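Local coordinates for TATA-box-binding protein (Sulfolobus acidocaldarius, PDB 1MP9) that probably binds the TATA box of archaeal promoters as a general transcription factor in the recruitment of RNA polymerase, at residues A[140-145]-A[149-154]; A[160-165]-A[173-178]; A[125-130]-A[185-190]; A[78-83]-A[104-109]. All blocks are in the same frame, centred on the assembly; numbering follows the deposited sequence.

Contact 1 of 4, residues A[140-145]-A[149-154]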
loop_
_atom_site.group_PDB
_atom_site.type_symbol
_atom_site.label_atom_id
_atom_site.label_comp_id
_atom_site.label_asym_id
_atom_site.label_seq_id
_atom_site.Cartn_x
_atom_site.Cartn_y
_atom_site.Cartn_z
ATOM N N GLY A 140 -2.374 8.431 -5.154
ATOM C CA GLY A 140 -2.898 7.309 -5.908
ATOM C C GLY A 140 -3.920 6.504 -5.127
ATOM O O GLY A 140 -4.294 6.893 -4.017
ATOM N N LEU A 141 -4.378 5.409 -5.734
ATOM C CA LEU A 141 -5.328 4.476 -5.136
ATOM C C LEU A 141 -4.485 3.275 -4.686
ATOM O O LEU A 141 -3.655 2.767 -5.452
ATOM C CB LEU A 141 -6.356 4.023 -6.184
ATOM C CG LEU A 141 -7.485 3.085 -5.679
ATOM C CD1 LEU A 141 -8.756 3.309 -6.480
ATOM C CD2 LEU A 141 -7.069 1.647 -5.768
ATOM N N ILE A 142 -4.670 2.828 -3.456
ATOM C CA ILE A 142 -3.906 1.698 -2.980
ATOM C C ILE A 142 -4.865 0.525 -2.920
ATOM O O ILE A 142 -5.946 0.613 -2.334
ATOM C CB ILE A 142 -3.295 1.979 -1.574
ATOM C CG1 ILE A 142 -2.357 3.181 -1.667
ATOM C CG2 ILE A 142 -2.532 0.734 -1.057
ATOM C CD1 ILE A 142 -1.756 3.624 -0.324
ATOM N N TYR A 143 -4.460 -0.570 -3.537
ATOM C CA TYR A 143 -5.287 -1.766 -3.591
ATOM C C TYR A 143 -4.512 -2.959 -3.004
ATOM O O TYR A 143 -3.397 -3.284 -3.444
ATOM C CB TYR A 143 -5.666 -2.046 -5.053
ATOM C CG TYR A 143 -6.617 -3.191 -5.236
ATOM C CD1 TYR A 143 -7.985 -3.007 -5.068
ATOM C CD2 TYR A 143 -6.157 -4.462 -5.556
ATOM C CE1 TYR A 143 -8.886 -4.072 -5.216
ATOM C CE2 TYR A 143 -7.041 -5.541 -5.704
ATOM C CZ TYR A 143 -8.411 -5.336 -5.535
ATOM O OH TYR A 143 -9.317 -6.362 -5.706
ATOM N N ARG A 144 -5.074 -3.567 -1.977
ATOM C CA ARG A 144 -4.452 -4.724 -1.341
ATOM C C ARG A 144 -5.102 -5.942 -2.014
ATOM O O ARG A 144 -6.293 -6.237 -1.803
ATOM C CB ARG A 144 -4.740 -4.714 0.160
ATOM C CG ARG A 144 -4.010 -5.865 0.895
ATOM C CD ARG A 144 -4.200 -5.776 2.400
ATOM N NE ARG A 144 -3.514 -6.870 3.113
ATOM C CZ ARG A 144 -3.074 -6.818 4.371
ATOM N NH1 ARG A 144 -3.207 -5.708 5.114
ATOM N NH2 ARG A 144 -2.535 -7.916 4.907
ATOM N N MET A 145 -4.322 -6.625 -2.842
ATOM C CA MET A 145 -4.812 -7.775 -3.610
ATOM C C MET A 145 -4.495 -9.062 -2.876
ATOM O O MET A 145 -3.447 -9.166 -2.228
ATOM C CB MET A 145 -4.136 -7.798 -4.986
ATOM C CG MET A 145 -4.639 -8.891 -5.963
ATOM S SD MET A 145 -3.999 -8.590 -7.654
ATOM C CE MET A 145 -5.344 -7.451 -8.266
ATOM N N ARG A 149 -0.777 -12.182 -3.708
ATOM C CA ARG A 149 -0.732 -11.365 -2.517
ATOM C C ARG A 149 0.212 -10.160 -2.684
ATOM O O ARG A 149 1.370 -10.214 -2.313
ATOM C CB ARG A 149 -0.311 -12.261 -1.361
ATOM C CG ARG A 149 -0.416 -11.594 -0.026
ATOM C CD ARG A 149 -0.424 -12.627 1.090
ATOM N NE ARG A 149 -0.533 -11.913 2.344
ATOM C CZ ARG A 149 0.436 -11.839 3.235
ATOM N NH1 ARG A 149 1.593 -12.455 3.012
ATOM N NH2 ARG A 149 0.256 -11.118 4.325
ATOM N N VAL A 150 -0.304 -9.079 -3.249
ATOM C CA VAL A 150 0.516 -7.905 -3.523
ATOM C C VAL A 150 -0.225 -6.647 -3.153
ATOM O O VAL A 150 -1.437 -6.655 -2.927
ATOM C CB VAL A 150 0.885 -7.808 -5.065
ATOM C CG1 VAL A 150 1.603 -9.100 -5.528
ATOM C CG2 VAL A 150 -0.397 -7.645 -5.930
ATOM N N VAL A 151 0.500 -5.549 -3.101
ATOM C CA VAL A 151 -0.138 -4.273 -2.832
ATOM C C VAL A 151 0.133 -3.454 -4.094
ATOM O O VAL A 151 1.245 -3.464 -4.635
ATOM C CB VAL A 151 0.452 -3.569 -1.593
ATOM C CG1 VAL A 151 -0.046 -2.120 -1.543
ATOM C CG2 VAL A 151 0.019 -4.311 -0.292
ATOM N N LEU A 152 -0.897 -2.779 -4.580
ATOM C CA LEU A 152 -0.767 -1.975 -5.777
ATOM C C LEU A 152 -0.943 -0.496 -5.500
ATOM O O LEU A 152 -1.820 -0.124 -4.739
ATOM C CB LEU A 152 -1.849 -2.351 -6.777
ATOM C CG LEU A 152 -2.025 -3.818 -7.156
ATOM C CD1 LEU A 152 -3.187 -3.939 -8.182
ATOM C CD2 LEU A 152 -0.694 -4.343 -7.729
ATOM N N LEU A 153 -0.114 0.340 -6.128
ATOM C CA LEU A 153 -0.270 1.809 -6.036
ATOM C C LEU A 153 -0.690 2.093 -7.488
ATOM O O LEU A 153 0.017 1.714 -8.407
ATOM C CB LEU A 153 1.052 2.507 -5.722
ATOM C CG LEU A 153 1.754 2.021 -4.458
ATOM C CD1 LEU A 153 3.015 2.842 -4.236
ATOM C CD2 LEU A 153 0.839 2.184 -3.241
ATOM N N ILE A 154 -1.831 2.730 -7.692
ATOM C CA ILE A 154 -2.359 2.985 -9.047
ATOM C C ILE A 154 -2.612 4.476 -9.202
ATOM O O ILE A 154 -3.371 5.073 -8.439
ATOM C CB ILE A 154 -3.709 2.240 -9.237
ATOM C CG1 ILE A 154 -3.497 0.730 -9.017
ATOM C CG2 ILE A 154 -4.318 2.530 -10.656
ATOM C CD1 ILE A 154 -4.867 0.003 -8.865
HETATM O O HOH W 1 -3.358 -10.490 3.495
#
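I142 carries CG1 beside its backbone N (chi1 -61°), which leaves CG2 anti to that N, and the two branches divide the partners across the hairpin. I142 CG1 lies alongside L153, 3.7 Å from L153 CD2, while I142 CG2 reaches diagonally to V151 CG1 at 3.8 Å. On the other face, M145 bends at chi3 (-87°), bringing its CE to 4.1 Å from L152 CD1. L152 CD1 also meets the Y143 ring, 4.0 Å from Y143 CD2, and L141 runs side by side with I154. Strands 141-145 and 150-154 form this antiparallel hairpin, with Y143 and L152 as a hydrogen-bonded pair: Y143 N to L152 O is 2.9 Å, and both donors of the pair lie in the carbonyl planes they address. L152 and I154 pack beneath helix 168-184, whereas I142 and L153 belong to the concave face that binds DNA in TATA-binding proteins; here both pack on the second subunit. Cutting I142 back to an alanine is likely to open a gap beside L153 CD2 and V151 CG1 and lose packing against L153 of the second subunit. At the turn, R144 NH2 donates to a water at 3.0 Å, and R149 NE reaches the same water weakly, in the plane of its guanidinium. R144 NH2 and R149 NH2 stand 4.3 Å apart, but D146 of the second subunit forms a salt bridge with R149 and reaches R144 only weakly, while R144 NH1 donates to M145 O of that subunit. The hairpin is greasy along its length and charged at its tip, where D146 probably offsets mainly R149.

Contact 2 of 4, residues A[160-165]-A[173-178]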
loop_
_atom_site.group_PDB
_atom_site.type_symbol
_atom_site.label_atom_id
_atom_site.label_comp_id
_atom_site.label_asym_id
_atom_site.label_seq_id
_atom_site.Cartn_x
_atom_site.Cartn_y
_atom_site.Cartn_z
ATOM N N MET A 160 1.741 2.483 -12.272
ATOM C CA MET A 160 1.432 1.647 -11.125
ATOM C C MET A 160 2.711 1.159 -10.521
ATOM O O MET A 160 3.741 1.041 -11.211
ATOM C CB MET A 160 0.698 0.365 -11.543
ATOM C CG MET A 160 -0.757 0.407 -11.876
ATOM S SD MET A 160 -1.136 -1.268 -12.587
ATOM C CE MET A 160 -0.966 -2.313 -11.123
ATOM N N VAL A 161 2.627 0.825 -9.241
ATOM C CA VAL A 161 3.742 0.231 -8.552
ATOM C C VAL A 161 3.166 -1.092 -7.985
ATOM O O VAL A 161 2.041 -1.127 -7.446
ATOM C CB VAL A 161 4.236 1.108 -7.416
ATOM C CG1 VAL A 161 5.331 0.370 -6.622
ATOM C CG2 VAL A 161 4.811 2.416 -7.965
ATOM N N ILE A 162 3.904 -2.175 -8.132
ATOM C CA ILE A 162 3.424 -3.458 -7.627
ATOM C C ILE A 162 4.458 -4.025 -6.658
ATOM O O ILE A 162 5.628 -4.180 -7.027
ATOM C CB ILE A 162 3.241 -4.488 -8.765
ATOM C CG1 ILE A 162 2.298 -3.956 -9.852
ATOM C CG2 ILE A 162 2.686 -5.792 -8.186
ATOM C CD1 ILE A 162 2.984 -3.077 -10.933
ATOM N N THR A 163 4.055 -4.327 -5.427
ATOM C CA THR A 163 5.006 -4.889 -4.477
ATOM C C THR A 163 4.405 -6.099 -3.722
ATOM O O THR A 163 3.188 -6.203 -3.563
ATOM C CB THR A 163 5.489 -3.795 -3.448
ATOM O OG1 THR A 163 6.437 -4.360 -2.543
ATOM C CG2 THR A 163 4.306 -3.264 -2.608
ATOM N N GLY A 164 5.255 -7.001 -3.254
ATOM C CA GLY A 164 4.740 -8.141 -2.508
ATOM C C GLY A 164 4.941 -9.463 -3.227
ATOM O O GLY A 164 4.949 -10.506 -2.606
ATOM N N ALA A 165 5.116 -9.424 -4.539
ATOM C CA ALA A 165 5.277 -10.652 -5.282
ATOM C C ALA A 165 6.653 -11.258 -5.089
ATOM O O ALA A 165 7.630 -10.546 -4.837
ATOM C CB ALA A 165 5.036 -10.403 -6.758
ATOM N N LYS A 173 0.533 -11.245 -13.423
ATOM C CA LYS A 173 -0.852 -11.624 -13.194
ATOM C C LYS A 173 -1.626 -10.494 -12.503
ATOM O O LYS A 173 -2.768 -10.174 -12.859
ATOM C CB LYS A 173 -0.947 -12.847 -12.291
ATOM C CG LYS A 173 -2.398 -13.176 -11.935
ATOM C CD LYS A 173 -2.488 -14.468 -11.126
ATOM C CE LYS A 173 -3.937 -14.763 -10.690
ATOM N NZ LYS A 173 -3.934 -16.047 -9.914
ATOM N N ALA A 174 -1.008 -9.886 -11.508
ATOM C CA ALA A 174 -1.687 -8.808 -10.798
ATOM C C ALA A 174 -2.001 -7.614 -11.724
ATOM O O ALA A 174 -3.074 -7.022 -11.630
ATOM C CB ALA A 174 -0.820 -8.362 -9.607
ATOM N N VAL A 175 -1.071 -7.267 -12.608
ATOM C CA VAL A 175 -1.280 -6.123 -13.506
ATOM C C VAL A 175 -2.444 -6.398 -14.456
ATOM O O VAL A 175 -3.360 -5.601 -14.536
ATOM C CB VAL A 175 0.044 -5.774 -14.307
ATOM C CG1 VAL A 175 -0.231 -4.693 -15.352
ATOM C CG2 VAL A 175 1.123 -5.275 -13.323
ATOM N N LYS A 176 -2.426 -7.532 -15.163
ATOM C CA LYS A 176 -3.531 -7.870 -16.062
ATOM C C LYS A 176 -4.852 -7.950 -15.294
ATOM O O LYS A 176 -5.890 -7.571 -15.814
ATOM C CB LYS A 176 -3.322 -9.219 -16.795
ATOM C CG LYS A 176 -4.543 -9.539 -17.707
ATOM C CD LYS A 176 -4.536 -10.902 -18.402
ATOM C CE LYS A 176 -5.918 -11.205 -19.110
ATOM N NZ LYS A 176 -6.372 -10.087 -19.985
ATOM N N LYS A 177 -4.817 -8.462 -14.068
ATOM C CA LYS A 177 -6.044 -8.582 -13.287
ATOM C C LYS A 177 -6.689 -7.237 -12.958
ATOM O O LYS A 177 -7.881 -7.055 -13.180
ATOM C CB LYS A 177 -5.763 -9.343 -11.983
ATOM C CG LYS A 177 -7.008 -9.800 -11.194
ATOM C CD LYS A 177 -6.567 -10.822 -10.114
ATOM C CE LYS A 177 -7.619 -11.017 -9.015
ATOM N NZ LYS A 177 -7.241 -12.128 -8.074
ATOM N N ILE A 178 -5.924 -6.283 -12.434
ATOM C CA ILE A 178 -6.522 -5.013 -12.089
ATOM C C ILE A 178 -6.914 -4.270 -13.331
ATOM O O ILE A 178 -7.899 -3.533 -13.339
ATOM C CB ILE A 178 -5.573 -4.163 -11.167
ATOM C CG1 ILE A 178 -6.349 -3.004 -10.535
ATOM C CG2 ILE A 178 -4.395 -3.677 -11.925
ATOM C CD1 ILE A 178 -7.390 -3.431 -9.554
#
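V175 and I178 of the helix meet M160 and I162 of the strand mainly through methyl groups. The closest pair is I162 CD1 with V175 CG2 at 3.7 Å; I162 CG1 is only slightly farther from that methyl, and the two side chains cross at about a right angle. One residue pair along, M160 CE rests 3.8 Å from I178 CG2, with M160 SD at 4.1 Å from the same carbon. M160 CE also comes to 4.2 Å from V175 CG2, so it sits against both helix residues. A bend at chi3 (69°) turns CE out of the extended line of the M160 chain to this spot. I178 offers CG2 because its CG1 stands anti to the backbone N (chi1 -166°). One turn of helix separates V175 from I178, and one strand repeat separates M160 from I162, which places both pairs on facing surfaces. Farther out, A113 of strand 103-114 touches both I162 and V175, Y9 and A11 pack on V175, and I154 adjoins I178. Strand 160-163 is fixed by backbone bonds to both neighbours in the sheet: M160 and I162 pair with A113 and A111, V161 and T163 with L153 and V151. The axes of strand 160-163 and helix segment 173-178 approach to 10.0 Å, a normal spacing for a helix lying on a sheet, as on the convex side of the TBP saddle. With no hydrogen bond between the two segments, the contact rests on buried apolar packing, including the M160 thioether.

Contact 3 of 4, residues A[125-130]-A[185-190]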
loop_
_atom_site.group_PDB
_atom_site.type_symbol
_atom_site.label_atom_id
_atom_site.label_comp_id
_atom_site.label_asym_id
_atom_site.label_seq_id
_atom_site.Cartn_x
_atom_site.Cartn_y
_atom_site.Cartn_z
ATOM N N ALA A 125 -12.438 4.005 -6.933
ATOM C CA ALA A 125 -12.430 3.939 -5.473
ATOM C C ALA A 125 -13.735 3.413 -4.890
ATOM O O ALA A 125 -13.725 2.764 -3.852
ATOM C CB ALA A 125 -12.133 5.284 -4.881
ATOM N N PHE A 126 -14.857 3.695 -5.537
ATOM C CA PHE A 126 -16.110 3.212 -5.007
ATOM C C PHE A 126 -16.684 1.992 -5.711
ATOM O O PHE A 126 -17.743 1.518 -5.334
ATOM C CB PHE A 126 -17.120 4.348 -4.982
ATOM C CG PHE A 126 -16.779 5.412 -3.987
ATOM C CD1 PHE A 126 -16.649 6.744 -4.388
ATOM C CD2 PHE A 126 -16.491 5.070 -2.668
ATOM C CE1 PHE A 126 -16.223 7.729 -3.485
ATOM C CE2 PHE A 126 -16.056 6.047 -1.744
ATOM C CZ PHE A 126 -15.919 7.380 -2.158
ATOM N N LEU A 127 -16.018 1.480 -6.739
ATOM C CA LEU A 127 -16.537 0.293 -7.396
ATOM C C LEU A 127 -15.629 -0.928 -7.173
ATOM O O LEU A 127 -16.047 -2.075 -7.365
ATOM C CB LEU A 127 -16.756 0.549 -8.896
ATOM C CG LEU A 127 -17.668 1.748 -9.268
ATOM C CD1 LEU A 127 -17.673 1.903 -10.789
ATOM C CD2 LEU A 127 -19.102 1.582 -8.734
ATOM N N LEU A 128 -14.372 -0.682 -6.794
ATOM C CA LEU A 128 -13.458 -1.771 -6.508
ATOM C C LEU A 128 -13.673 -2.035 -5.039
ATOM O O LEU A 128 -14.284 -1.251 -4.347
ATOM C CB LEU A 128 -11.987 -1.354 -6.678
ATOM C CG LEU A 128 -11.363 -1.131 -8.059
ATOM C CD1 LEU A 128 -9.966 -0.497 -7.921
ATOM C CD2 LEU A 128 -11.281 -2.451 -8.770
ATOM N N GLU A 129 -13.158 -3.150 -4.562
ATOM C CA GLU A 129 -13.232 -3.457 -3.144
ATOM C C GLU A 129 -11.886 -3.022 -2.558
ATOM O O GLU A 129 -11.098 -2.332 -3.224
ATOM C CB GLU A 129 -13.410 -4.961 -2.952
ATOM C CG GLU A 129 -14.865 -5.409 -2.848
ATOM C CD GLU A 129 -15.541 -4.869 -1.593
ATOM O OE1 GLU A 129 -15.877 -3.664 -1.563
ATOM O OE2 GLU A 129 -15.724 -5.652 -0.630
ATOM N N ASN A 130 -11.642 -3.462 -1.326
ATOM C CA ASN A 130 -10.421 -3.240 -0.531
ATOM C C ASN A 130 -9.399 -2.202 -0.953
ATOM O O ASN A 130 -8.216 -2.540 -1.197
ATOM C CB ASN A 130 -9.666 -4.570 -0.323
ATOM C CG ASN A 130 -10.499 -5.794 -0.667
ATOM O OD1 ASN A 130 -10.168 -6.550 -1.594
ATOM N ND2 ASN A 130 -11.583 -5.997 0.067
ATOM N N LEU A 185 -15.254 -2.380 -14.876
ATOM C CA LEU A 185 -15.983 -1.341 -14.144
ATOM C C LEU A 185 -16.041 -0.015 -14.926
ATOM O O LEU A 185 -16.568 0.977 -14.425
ATOM C CB LEU A 185 -15.321 -1.099 -12.783
ATOM C CG LEU A 185 -15.261 -2.300 -11.807
ATOM C CD1 LEU A 185 -14.300 -1.979 -10.665
ATOM C CD2 LEU A 185 -16.698 -2.614 -11.262
ATOM N N ASP A 186 -15.537 -0.014 -16.156
ATOM C CA ASP A 186 -15.549 1.202 -16.981
ATOM C C ASP A 186 -14.866 2.393 -16.269
ATOM O O ASP A 186 -15.417 3.500 -16.167
ATOM C CB ASP A 186 -16.983 1.580 -17.356
ATOM C CG ASP A 186 -17.033 2.727 -18.364
ATOM O OD1 ASP A 186 -16.071 2.920 -19.132
ATOM O OD2 ASP A 186 -18.041 3.436 -18.397
ATOM N N CYS A 187 -13.649 2.147 -15.799
ATOM C CA CYS A 187 -12.869 3.144 -15.085
ATOM C C CYS A 187 -11.612 3.593 -15.820
ATOM O O CYS A 187 -10.752 4.254 -15.224
ATOM C CB CYS A 187 -12.478 2.577 -13.713
ATOM S SG CYS A 187 -13.858 2.509 -12.515
ATOM N N VAL A 188 -11.474 3.237 -17.095
ATOM C CA VAL A 188 -10.286 3.657 -17.828
ATOM C C VAL A 188 -10.656 4.343 -19.130
ATOM O O VAL A 188 -11.725 4.101 -19.699
ATOM C CB VAL A 188 -9.319 2.486 -18.125
ATOM C CG1 VAL A 188 -8.834 1.837 -16.794
ATOM C CG2 VAL A 188 -9.984 1.459 -19.007
ATOM N N LYS A 189 -9.788 5.250 -19.560
ATOM C CA LYS A 189 -9.989 5.993 -20.805
ATOM C C LYS A 189 -8.691 5.784 -21.566
ATOM O O LYS A 189 -7.622 6.164 -21.078
ATOM C CB LYS A 189 -10.187 7.476 -20.505
ATOM C CG LYS A 189 -10.442 8.311 -21.753
ATOM C CD LYS A 189 -11.305 9.541 -21.438
ATOM C CE LYS A 189 -11.379 10.498 -22.651
ATOM N NZ LYS A 189 -12.451 11.501 -22.397
ATOM N N PRO A 190 -8.762 5.142 -22.745
ATOM C CA PRO A 190 -7.569 4.875 -23.562
ATOM C C PRO A 190 -7.216 6.099 -24.421
ATOM O O PRO A 190 -7.389 6.096 -25.645
ATOM C CB PRO A 190 -7.992 3.656 -24.368
ATOM C CG PRO A 190 -9.485 3.949 -24.640
ATOM C CD PRO A 190 -9.985 4.564 -23.341
#
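L127 and L185 each start out toward the other segment, so the two leucines face each other across the contact while L128 comes in from the flank. L185 CD1 does most of the touching. L185 CD1 lies 3.6 Å from L128 CD2, meeting that side chain on a slant, and 3.9 Å from L127 CB. The backbone is close too, with L127 O 3.7 Å from L185 CD1. The second methyl, L185 CD2, stays near L127 CB at 4.0 Å, and the fork of L185 thus straddles the start of the L127 side chain. L127 carries CG beside its backbone N (chi1 -56°) and reaches onward past L185, its CD1 ending 4.2 Å from C187 SG. Between L185 and C187 the chain comes off helix 168-184 through a Schellman motif: D186 has a positive phi (55°), with two bonds back into the last helical turn. This reversal lets C187 and its successors run on into strand 188-189, paired with strand 118-119, and sets both L185 and C187 against the end of helix 121-127. Trimming L185 to an alanine would probably leave L128 CD2 and L127 CB without their shared neighbour, with a gap between the two helix ends. L128 is held from another side by helix 168-184, where K181 and I178 adjoin it. C187 packs on K123 and A124 of helix 121-127, and K123 NZ also donates a hydrogen bond to D186 O. F47 of the second subunit also packs on L127.

Contact 4 of 4, residues A[78-83]-A[104-109]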
loop_
_atom_site.group_PDB
_atom_site.type_symbol
_atom_site.label_atom_id
_atom_site.label_comp_id
_atom_site.label_asym_id
_atom_site.label_seq_id
_atom_site.Cartn_x
_atom_site.Cartn_y
_atom_site.Cartn_z
ATOM N N ASP A 78 18.571 -13.199 -13.700
ATOM C CA ASP A 78 19.940 -13.375 -14.183
ATOM C C ASP A 78 20.890 -12.422 -13.484
ATOM O O ASP A 78 22.012 -12.803 -13.088
ATOM C CB ASP A 78 20.023 -13.151 -15.693
ATOM C CG ASP A 78 19.473 -14.310 -16.459
ATOM O OD1 ASP A 78 19.778 -15.456 -16.058
ATOM O OD2 ASP A 78 18.741 -14.094 -17.448
ATOM N N GLU A 79 20.438 -11.184 -13.322
ATOM C CA GLU A 79 21.246 -10.176 -12.661
ATOM C C GLU A 79 21.487 -10.582 -11.202
ATOM O O GLU A 79 22.594 -10.420 -10.668
ATOM C CB GLU A 79 20.545 -8.820 -12.709
ATOM C CG GLU A 79 21.506 -7.636 -12.881
ATOM C CD GLU A 79 20.954 -6.327 -12.311
ATOM O OE1 GLU A 79 19.855 -5.883 -12.740
ATOM O OE2 GLU A 79 21.631 -5.748 -11.426
ATOM N N LEU A 80 20.443 -11.096 -10.562
ATOM C CA LEU A 80 20.535 -11.524 -9.182
ATOM C C LEU A 80 21.575 -12.633 -9.035
ATOM O O LEU A 80 22.433 -12.569 -8.163
ATOM C CB LEU A 80 19.179 -12.049 -8.703
ATOM C CG LEU A 80 19.140 -12.667 -7.303
ATOM C CD1 LEU A 80 19.593 -11.662 -6.285
ATOM C CD2 LEU A 80 17.721 -13.133 -6.977
ATOM N N ILE A 81 21.469 -13.658 -9.880
ATOM C CA ILE A 81 22.396 -14.784 -9.838
ATOM C C ILE A 81 23.827 -14.361 -10.073
ATOM O O ILE A 81 24.733 -14.806 -9.365
ATOM C CB ILE A 81 21.975 -15.882 -10.855
ATOM C CG1 ILE A 81 20.680 -16.528 -10.367
ATOM C CG2 ILE A 81 23.080 -16.954 -10.997
ATOM C CD1 ILE A 81 20.059 -17.501 -11.303
ATOM N N LYS A 82 24.059 -13.481 -11.040
ATOM C CA LYS A 82 25.429 -13.054 -11.305
ATOM C C LYS A 82 25.974 -12.297 -10.117
ATOM O O LYS A 82 27.136 -12.442 -9.756
ATOM C CB LYS A 82 25.510 -12.170 -12.547
ATOM C CG LYS A 82 25.138 -12.879 -13.841
ATOM C CD LYS A 82 25.322 -11.949 -15.036
ATOM C CE LYS A 82 24.425 -12.366 -16.201
ATOM N NZ LYS A 82 24.876 -11.721 -17.473
ATOM N N ALA A 83 25.136 -11.469 -9.514
ATOM C CA ALA A 83 25.563 -10.707 -8.349
ATOM C C ALA A 83 25.917 -11.626 -7.191
ATOM O O ALA A 83 26.938 -11.452 -6.540
ATOM C CB ALA A 83 24.448 -9.743 -7.927
ATOM N N ILE A 104 19.148 -19.503 -3.008
ATOM C CA ILE A 104 18.716 -18.129 -3.155
ATOM C C ILE A 104 17.204 -18.072 -3.114
ATOM O O ILE A 104 16.558 -18.708 -3.933
ATOM C CB ILE A 104 19.164 -17.580 -4.511
ATOM C CG1 ILE A 104 20.688 -17.497 -4.572
ATOM C CG2 ILE A 104 18.538 -16.231 -4.757
ATOM C CD1 ILE A 104 21.196 -17.023 -5.938
ATOM N N GLN A 105 16.636 -17.319 -2.182
ATOM C CA GLN A 105 15.190 -17.202 -2.117
ATOM C C GLN A 105 14.739 -15.758 -2.305
ATOM O O GLN A 105 15.200 -14.843 -1.611
ATOM C CB GLN A 105 14.648 -17.726 -0.777
ATOM C CG GLN A 105 15.049 -19.164 -0.494
ATOM C CD GLN A 105 14.386 -19.763 0.743
ATOM O OE1 GLN A 105 13.165 -19.934 0.788
ATOM N NE2 GLN A 105 15.194 -20.098 1.750
ATOM N N ILE A 106 13.829 -15.545 -3.239
ATOM C CA ILE A 106 13.321 -14.200 -3.441
ATOM C C ILE A 106 12.362 -13.838 -2.322
ATOM O O ILE A 106 11.409 -14.576 -2.023
ATOM C CB ILE A 106 12.596 -14.048 -4.797
ATOM C CG1 ILE A 106 13.614 -14.203 -5.921
ATOM C CG2 ILE A 106 11.916 -12.648 -4.885
ATOM C CD1 ILE A 106 13.053 -14.041 -7.324
ATOM N N GLN A 107 12.631 -12.701 -1.697
ATOM C CA GLN A 107 11.799 -12.188 -0.616
ATOM C C GLN A 107 10.754 -11.216 -1.133
ATOM O O GLN A 107 9.640 -11.224 -0.660
ATOM C CB GLN A 107 12.648 -11.482 0.452
ATOM C CG GLN A 107 13.658 -12.406 1.105
ATOM C CD GLN A 107 12.986 -13.655 1.621
ATOM O OE1 GLN A 107 11.994 -13.571 2.325
ATOM N NE2 GLN A 107 13.510 -14.824 1.262
ATOM N N ASN A 108 11.108 -10.365 -2.086
ATOM C CA ASN A 108 10.123 -9.422 -2.619
ATOM C C ASN A 108 10.600 -8.904 -3.962
ATOM O O ASN A 108 11.796 -8.813 -4.204
ATOM C CB ASN A 108 9.932 -8.196 -1.693
ATOM C CG ASN A 108 8.835 -7.228 -2.207
ATOM O OD1 ASN A 108 8.964 -5.990 -2.136
ATOM N ND2 ASN A 108 7.760 -7.783 -2.678
ATOM N N ILE A 109 9.641 -8.577 -4.818
ATOM C CA ILE A 109 9.946 -8.014 -6.111
ATOM C C ILE A 109 9.173 -6.707 -6.173
ATOM O O ILE A 109 7.993 -6.679 -5.832
ATOM C CB ILE A 109 9.461 -8.922 -7.242
ATOM C CG1 ILE A 109 10.256 -10.236 -7.225
ATOM C CG2 ILE A 109 9.638 -8.194 -8.593
ATOM C CD1 ILE A 109 9.837 -11.208 -8.316
#
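I104 and L80 give up the most surface here, and they slide past each other in opposite directions, each aimed at the other's backbone. L80 CD2 is the atom that does the work, 3.9 Å from I104 CG2 and, more loosely, 4.4 Å from I106 CG1. Having CG anti to the backbone N (chi1 174°) sends the L80 chain off the helix and over the strand, and I104 presents CG2 from the corresponding anti position on its own backbone. I81 adds a lighter touch at the exposed margin, its CG1 4.5 Å from I104 CD1. The helix axis passes 10.8 Å from the strand axis. Helix 77-93 belongs to the first TBP repeat, while strand 103-114 runs into the second, so the strand passes under the first repeat's helix before entering its own half of the saddle. Strand 12-23 lies next to it in the sheet: A20 touches L80, V22 touches I104, and opposite V19 a classic bulge takes in Q107 and N108. No hydrogen bond crosses between the two segments, and helix 77-93 and strand 103-114 are held here by light apolar packing alone, centred on L80 and thinning toward solvent at I81.

Along the chain contact 4 comes first, then contacts 1 and 2, both within the long excursion between the two segments of contact 3. Contacts 1, 2 and 4 share the large antiparallel sheet. Contacts 1 and 2 are neighbours, centres about 8 Å apart, because strand 150-154 pairs with strand 159-165; contact 2 adds helix 168-184. The centre of contact 3 is about 13 Å from that of contact 1 and about 15 Å from that of contact 2. Contact 4, its centre about 34 Å from that of contact 3, ties the first repeat's helix to a strand next to 159-165. Together they run from the join of the repeats to the far end of the second.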